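Local coordinates for MccB protein (Escherichia coli, PDB 6OM4), which uses ATP to attach a nucleotide through a phosphoramidate bond to the N-formylated MccA peptide during biosynthesis of the antibiotic microcin C7, at residues A[198-201]-A[202-205]; A[102-106]-A[107-111]; A[238-242]-A[243-247]. One frame throughout, in Å; residues are numbered along the deposited sequence.

Contact 1 of 3, residues A[198-201]-A[202-205]; sequences TDLH and KVPE
The carboxylate of Asp-199 meets Lys-202 at its OD1 end: NZ stands above the plane of the group and beyond OD1, off to one side, 3.6 Å from that oxygen, and forms a long salt bridge rather than a tight pair. The other oxygen, OD2, turns back to weak hydrogen bonds with the backbone N of Asn-195 and of Asp-196, so the two oxygens serve different parts of the same loop. The imidazole of His-201 meets Tyr-226 of helix 219-230 edge-to-face.

Asp-199 and Lys-202 run side by side and point the same way, one turn apart. The lysine chain first lies along the backbone, its CD 3.4 Å from Asp-199 O, and bends at chi2 (106°) and again at chi4, which brings the ammonium up beside OD1. The carbonyl of Asp-199 meanwhile accepts from Lys-202 N at 3.0 Å, and that donor stands above the carbonyl plane. One residue on, Val-203 N reaches Leu-200 O, also at 3.0 Å, from a comparably steep position.

The buried flank is apolar. Leu-200 CD2 approaches Val-203 CG2 at 4.3 Å, while Val-203 CB rests 3.5 Å from Leu-200 O. Both side chains also touch Trp-209 of strand 208-211, and Leu-200 packs on Ile-194, a residue of the ATP site. Charged pair and apolar pair thus use the same three-residue spacing, the charges bordering solvent and the hydrocarbon facing the core.

Consecutive bonds from residue i+3 to residue i are the signature of a 3-10 turn, here in the loop between strands 186-191 and 208-211 that borders the nucleotide pocket of the ThiF-type, Rossmann-like domain.

Contact 2 of 3, residues A[102-106]-A[107-111]; sequences YGANP and VLVQD
Asn-105 lies side by side with Val-107 and crosses Leu-108 obliquely, presenting a different branch of its amide to each. With CG anti to the backbone N (chi1 -178°), OD1 is carried back to the first turn of helix 106-114 and accepts from Val-107 N at 3.1 Å. The bond is bent, 136° at the hydrogen, and its donor is tilted from the amide plane. The other branch, ND2, lies against the isobutyl group of Leu-108, 3.7 Å from CG.

Asn-105 is therefore the N-cap. Its own carbonyl O receives Val-109 N at 3.3 Å in a nearly straight bond and Leu-108 N in a weak one, while Pro-106 O takes Gln-110 N at 2.9 Å. Ala-104, just before the cap, points its CB at Val-109 CG2, 4.1 Å away, the spacing of a hydrophobic staple. Val-109 also packs on Tyr-99 of helix 93-101, whose C-terminal end is closed by a Schellman motif with Gly-103, at positive phi, as the C-prime residue.

The amide oxygen supplies an acceptor for an N-H that has no preceding helical carbonyl. Sitting at the helix N-terminus, the side-chain amide dipole of Asn-105 would be expected to oppose the partial positive charge there without adding a formal charge.

Contact 3 of 3, residues A[238-242]-A[243-247]; sequences GYVND and IAVFG
Tyr-239 begins its path beside the carbonyl of Ile-243: its CA makes a C-H...O contact to that O at 3.1 Å, and CB stays close to the same atom at 3.3 Å. CB also faces Ala-244 CA, the partner across the strands, at 4.3 Å. Beyond it, chi1 of 40° sets CG between the backbone N and the carbonyl carbon and takes the ring away from the second strand. There the side chain packs on Pro-288, Thr-290, Val-294 and Asn-295 and reaches the bound adenosine phosphoramidate in the ATP site.

The backbone behind it is a beta hairpin closed by a type II' turn from Val-240 to Ile-243. Val-240 N donates to Ile-243 O in the carbonyl plane, whereas Ile-243 N approaches Val-240 O from above the plane, both at 3.0 Å. Gly-238 N donates to Val-245 O and Val-245 N to Gly-238 O, each at 2.8 Å.

On the face opposite Tyr-239, Val-240 CG2 meets Val-245 CG2 at 4.2 Å. Ile-243 shares that face, and all three side chains touch the bound peptide, whose backbone is hydrogen-bonded to the backbone of Tyr-239.

In the fold
Along the chain contact 2 comes first, then contact 1, then contact 3, all in the ThiF-type part of the protein. None touches another: centres are about 32 Å apart for contacts 1 and 2, about 25 Å for contacts 1 and 3, and about 30 Å for contacts 2 and 3, which lie on opposite sides of the chain's centre. The eight-stranded mixed sheet relates them. Contact 2 begins helix 106-114, which precedes strand 117-121, and contact 3 is the hairpin where parallel strands give way to antiparallel ones. Two contacts approach the nucleotide site: contact 1 from the loop after edge strand 186-191, contact 3 from the hairpin that holds Tyr-239.

Contact 1 of 3, residues A[198-201]-A[202-205]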
loop_
_atom_site.group_PDB
_atom_site.type_symbol
_atom_site.label_atom_id
_atom_site.label_comp_id
_atom_site.label_asym_id
_atom_site.label_seq_id
_atom_site.Cartn_x
_atom_site.Cartn_y
_atom_site.Cartn_z
ATOM N N THR A 198 -9.366 23.699 -11.372
ATOM C CA THR A 198 -9.172 24.719 -10.367
ATOM C C THR A 198 -9.700 24.303 -8.980
ATOM O O THR A 198 -9.210 24.762 -7.955
ATOM C CB THR A 198 -9.812 26.031 -10.861
ATOM O OG1 THR A 198 -9.176 27.050 -10.094
ATOM C CG2 THR A 198 -11.313 26.085 -10.700
ATOM N N ASP A 199 -10.650 23.375 -8.923
ATOM C CA ASP A 199 -11.147 22.873 -7.651
ATOM C C ASP A 199 -10.063 22.142 -6.825
ATOM O O ASP A 199 -10.226 21.976 -5.647
ATOM C CB ASP A 199 -12.357 21.966 -7.880
ATOM C CG ASP A 199 -13.565 22.740 -8.401
ATOM O OD1 ASP A 199 -13.653 23.937 -8.113
ATOM O OD2 ASP A 199 -14.378 22.140 -9.125
ATOM N N LEU A 200 -8.969 21.698 -7.453
ATOM C CA LEU A 200 -7.878 21.010 -6.724
ATOM C C LEU A 200 -7.170 21.939 -5.735
ATOM O O LEU A 200 -6.605 21.460 -4.753
ATOM C CB LEU A 200 -6.904 20.399 -7.728
ATOM C CG LEU A 200 -7.452 19.180 -8.451
ATOM C CD1 LEU A 200 -6.619 18.839 -9.679
ATOM C CD2 LEU A 200 -7.523 17.977 -7.509
ATOM N N HIS A 201 -7.304 23.263 -5.926
ATOM C CA HIS A 201 -6.813 24.224 -4.948
ATOM C C HIS A 201 -7.526 24.083 -3.594
ATOM O O HIS A 201 -7.002 24.597 -2.607
ATOM C CB HIS A 201 -6.924 25.673 -5.491
ATOM C CG HIS A 201 -6.051 25.909 -6.677
ATOM N ND1 HIS A 201 -4.676 25.973 -6.576
ATOM C CD2 HIS A 201 -6.338 26.049 -7.989
ATOM C CE1 HIS A 201 -4.160 26.127 -7.776
ATOM N NE2 HIS A 201 -5.147 26.195 -8.657
ATOM N N LYS A 202 -8.710 23.448 -3.554
ATOM C CA LYS A 202 -9.485 23.285 -2.324
ATOM C C LYS A 202 -9.038 22.036 -1.548
ATOM O O LYS A 202 -9.534 21.770 -0.444
ATOM C CB LYS A 202 -10.988 23.166 -2.613
ATOM C CG LYS A 202 -11.680 24.466 -3.011
ATOM C CD LYS A 202 -12.022 24.557 -4.481
ATOM C CE LYS A 202 -13.032 25.635 -4.824
ATOM N NZ LYS A 202 -14.417 25.121 -4.770
ATOM N N VAL A 203 -8.142 21.231 -2.131
ATOM C CA VAL A 203 -7.702 20.000 -1.493
ATOM C C VAL A 203 -6.445 20.282 -0.677
ATOM O O VAL A 203 -5.440 20.745 -1.226
ATOM C CB VAL A 203 -7.458 18.899 -2.539
ATOM C CG1 VAL A 203 -6.939 17.634 -1.885
ATOM C CG2 VAL A 203 -8.698 18.602 -3.370
ATOM N N PRO A 204 -6.454 20.015 0.646
ATOM C CA PRO A 204 -5.319 20.348 1.503
ATOM C C PRO A 204 -4.054 19.556 1.146
ATOM O O PRO A 204 -4.140 18.462 0.620
ATOM C CB PRO A 204 -5.766 20.023 2.927
ATOM C CG PRO A 204 -7.279 19.875 2.822
ATOM C CD PRO A 204 -7.577 19.436 1.396
ATOM N N GLU A 205 -2.901 20.195 1.365
ATOM C CA GLU A 205 -1.609 19.550 1.363
ATOM C C GLU A 205 -1.634 18.416 2.388
ATOM O O GLU A 205 -2.326 18.506 3.395
ATOM C CB GLU A 205 -0.536 20.592 1.695
ATOM C CG GLU A 205 0.852 20.054 1.953
ATOM C CD GLU A 205 1.853 21.164 2.275
ATOM O OE1 GLU A 205 1.397 22.308 2.599
ATOM O OE2 GLU A 205 3.093 20.900 2.194
#

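Contact 2 of 3, residues A[102-106]-A[107-111]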
loop_
_atom_site.group_PDB
_atom_site.type_symbol
_atom_site.label_atom_id
_atom_site.label_comp_id
_atom_site.label_asym_id
_atom_site.label_seq_id
_atom_site.Cartn_x
_atom_site.Cartn_y
_atom_site.Cartn_z
ATOM N N TYR A 102 11.210 -6.707 8.516
ATOM C CA TYR A 102 12.027 -5.990 7.521
ATOM C C TYR A 102 13.297 -5.366 8.127
ATOM O O TYR A 102 13.953 -4.620 7.422
ATOM C CB TYR A 102 11.181 -4.923 6.835
ATOM C CG TYR A 102 10.234 -5.566 5.865
ATOM C CD1 TYR A 102 10.648 -5.912 4.581
ATOM C CD2 TYR A 102 8.983 -5.975 6.274
ATOM C CE1 TYR A 102 9.802 -6.577 3.712
ATOM C CE2 TYR A 102 8.133 -6.665 5.419
ATOM C CZ TYR A 102 8.540 -6.969 4.134
ATOM O OH TYR A 102 7.663 -7.616 3.295
ATOM N N GLY A 103 13.591 -5.618 9.406
ATOM C CA GLY A 103 14.781 -5.087 10.057
ATOM C C GLY A 103 14.558 -3.689 10.600
ATOM O O GLY A 103 15.528 -2.993 10.960
ATOM N N ALA A 104 13.277 -3.312 10.772
ATOM C CA ALA A 104 12.905 -1.970 11.242
ATOM C C ALA A 104 12.649 -1.972 12.755
ATOM O O ALA A 104 12.318 -2.975 13.348
ATOM C CB ALA A 104 11.711 -1.443 10.480
ATOM N N ASN A 105 12.848 -0.809 13.384
ATOM C CA ASN A 105 12.356 -0.543 14.749
ATOM C C ASN A 105 10.877 -0.191 14.660
ATOM O O ASN A 105 10.538 0.857 14.136
ATOM C CB ASN A 105 13.132 0.606 15.414
ATOM C CG ASN A 105 12.693 0.889 16.826
ATOM O OD1 ASN A 105 11.570 0.569 17.242
ATOM N ND2 ASN A 105 13.589 1.529 17.580
ATOM N N PRO A 106 9.954 -1.070 15.122
ATOM C CA PRO A 106 8.526 -0.881 14.905
ATOM C C PRO A 106 7.969 0.397 15.564
ATOM O O PRO A 106 7.026 1.023 15.040
ATOM C CB PRO A 106 7.907 -2.151 15.511
ATOM C CG PRO A 106 8.907 -2.609 16.533
ATOM C CD PRO A 106 10.253 -2.271 15.932
ATOM N N VAL A 107 8.568 0.810 16.686
ATOM C CA VAL A 107 8.085 2.037 17.362
ATOM C C VAL A 107 8.384 3.268 16.490
ATOM O O VAL A 107 7.571 4.234 16.501
ATOM C CB VAL A 107 8.633 2.189 18.796
ATOM C CG1 VAL A 107 8.182 3.484 19.460
ATOM C CG2 VAL A 107 8.265 1.001 19.674
ATOM N N LEU A 108 9.524 3.300 15.772
ATOM C CA LEU A 108 9.828 4.470 14.910
ATOM C C LEU A 108 8.933 4.494 13.660
ATOM O O LEU A 108 8.496 5.535 13.242
ATOM C CB LEU A 108 11.305 4.500 14.533
ATOM C CG LEU A 108 12.250 4.473 15.730
ATOM C CD1 LEU A 108 13.706 4.507 15.263
ATOM C CD2 LEU A 108 11.976 5.647 16.654
ATOM N N VAL A 109 8.631 3.327 13.085
ATOM C CA VAL A 109 7.650 3.290 12.021
ATOM C C VAL A 109 6.303 3.829 12.513
ATOM O O VAL A 109 5.626 4.633 11.815
ATOM C CB VAL A 109 7.484 1.871 11.460
ATOM C CG1 VAL A 109 6.334 1.856 10.468
ATOM C CG2 VAL A 109 8.782 1.361 10.857
ATOM N N GLN A 110 5.850 3.341 13.665
ATOM C CA GLN A 110 4.528 3.694 14.171
ATOM C C GLN A 110 4.462 5.210 14.385
ATOM O O GLN A 110 3.455 5.838 14.102
ATOM C CB GLN A 110 4.164 2.921 15.441
ATOM C CG GLN A 110 2.702 3.036 15.846
ATOM C CD GLN A 110 1.750 2.429 14.840
ATOM O OE1 GLN A 110 0.734 3.028 14.452
ATOM N NE2 GLN A 110 2.091 1.241 14.393
ATOM N N ASP A 111 5.575 5.801 14.843
ATOM C CA ASP A 111 5.654 7.216 15.110
ATOM C C ASP A 111 5.493 8.013 13.808
ATOM O O ASP A 111 4.823 9.040 13.768
ATOM C CB ASP A 111 6.992 7.533 15.782
ATOM C CG ASP A 111 7.235 8.990 16.086
ATOM O OD1 ASP A 111 6.537 9.517 16.993
ATOM O OD2 ASP A 111 8.108 9.578 15.405
#

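Contact 3 of 3, residues A[238-242]-A[243-247]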
loop_
_atom_site.group_PDB
_atom_site.type_symbol
_atom_site.label_atom_id
_atom_site.label_comp_id
_atom_site.label_asym_id
_atom_site.label_seq_id
_atom_site.Cartn_x
_atom_site.Cartn_y
_atom_site.Cartn_z
ATOM N N GLY A 238 -7.286 1.686 -8.553
ATOM C CA GLY A 238 -8.602 1.398 -9.025
ATOM C C GLY A 238 -8.582 0.147 -9.873
ATOM O O GLY A 238 -7.938 -0.809 -9.532
ATOM N N TYR A 239 -9.349 0.167 -10.959
ATOM C CA TYR A 239 -9.514 -1.013 -11.792
ATOM C C TYR A 239 -9.934 -0.558 -13.190
ATOM O O TYR A 239 -10.580 0.479 -13.363
ATOM C CB TYR A 239 -10.533 -1.992 -11.188
ATOM C CG TYR A 239 -11.716 -1.272 -10.602
ATOM C CD1 TYR A 239 -12.768 -0.829 -11.401
ATOM C CD2 TYR A 239 -11.713 -0.927 -9.274
ATOM C CE1 TYR A 239 -13.804 -0.083 -10.850
ATOM C CE2 TYR A 239 -12.759 -0.240 -8.707
ATOM C CZ TYR A 239 -13.782 0.232 -9.506
ATOM O OH TYR A 239 -14.779 0.929 -8.874
ATOM N N VAL A 240 -9.550 -1.364 -14.176
ATOM C CA VAL A 240 -10.093 -1.292 -15.478
ATOM C C VAL A 240 -10.905 -2.577 -15.643
ATOM O O VAL A 240 -10.333 -3.653 -15.849
ATOM C CB VAL A 240 -9.031 -1.147 -16.583
ATOM C CG1 VAL A 240 -9.726 -0.830 -17.887
ATOM C CG2 VAL A 240 -8.026 -0.062 -16.256
ATOM N N ASN A 241 -12.221 -2.454 -15.432
ATOM C CA ASN A 241 -13.106 -3.602 -15.340
ATOM C C ASN A 241 -12.499 -4.630 -14.367
ATOM O O ASN A 241 -12.336 -4.360 -13.150
ATOM C CB ASN A 241 -13.464 -4.135 -16.742
ATOM C CG ASN A 241 -14.401 -3.225 -17.512
ATOM O OD1 ASN A 241 -14.478 -3.261 -18.754
ATOM N ND2 ASN A 241 -15.148 -2.426 -16.796
ATOM N N ASP A 242 -12.113 -5.809 -14.884
ATOM C CA ASP A 242 -11.691 -6.968 -14.094
ATOM C C ASP A 242 -10.189 -6.967 -13.746
ATOM O O ASP A 242 -9.720 -7.923 -13.125
ATOM C CB ASP A 242 -12.051 -8.246 -14.862
ATOM C CG ASP A 242 -11.692 -8.188 -16.337
ATOM O OD1 ASP A 242 -10.544 -8.349 -16.644
ATOM O OD2 ASP A 242 -12.583 -7.916 -17.166
ATOM N N ILE A 243 -9.436 -5.939 -14.135
ATOM C CA ILE A 243 -8.027 -5.792 -13.772
ATOM C C ILE A 243 -7.892 -4.790 -12.635
ATOM O O ILE A 243 -8.218 -3.618 -12.788
ATOM C CB ILE A 243 -7.154 -5.349 -14.958
ATOM C CG1 ILE A 243 -7.205 -6.341 -16.119
ATOM C CG2 ILE A 243 -5.738 -5.118 -14.483
ATOM C CD1 ILE A 243 -6.477 -5.821 -17.356
ATOM N N ALA A 244 -7.314 -5.244 -11.524
ATOM C CA ALA A 244 -6.998 -4.371 -10.383
ATOM C C ALA A 244 -5.749 -3.559 -10.740
ATOM O O ALA A 244 -4.813 -4.139 -11.269
ATOM C CB ALA A 244 -6.752 -5.220 -9.168
ATOM N N VAL A 245 -5.776 -2.253 -10.502
ATOM C CA VAL A 245 -4.628 -1.379 -10.824
ATOM C C VAL A 245 -4.200 -0.592 -9.588
ATOM O O VAL A 245 -5.025 -0.005 -8.897
ATOM C CB VAL A 245 -4.939 -0.435 -11.997
ATOM C CG1 VAL A 245 -3.772 0.539 -12.246
ATOM C CG2 VAL A 245 -5.261 -1.228 -13.251
ATOM N N PHE A 246 -2.877 -0.510 -9.345
ATOM C CA PHE A 246 -2.423 0.458 -8.344
ATOM C C PHE A 246 -1.114 1.015 -8.843
ATOM O O PHE A 246 -0.413 0.360 -9.593
ATOM C CB PHE A 246 -2.271 -0.118 -6.924
ATOM C CG PHE A 246 -1.139 -1.089 -6.699
ATOM C CD1 PHE A 246 -1.154 -2.353 -7.263
ATOM C CD2 PHE A 246 -0.044 -0.758 -5.912
ATOM C CE1 PHE A 246 -0.135 -3.266 -7.020
ATOM C CE2 PHE A 246 0.998 -1.647 -5.712
ATOM C CZ PHE A 246 0.957 -2.905 -6.264
ATOM N N GLY A 247 -0.851 2.231 -8.402
ATOM C CA GLY A 247 0.209 3.019 -8.959
ATOM C C GLY A 247 -0.252 3.889 -10.119
ATOM O O GLY A 247 -1.371 3.783 -10.658
#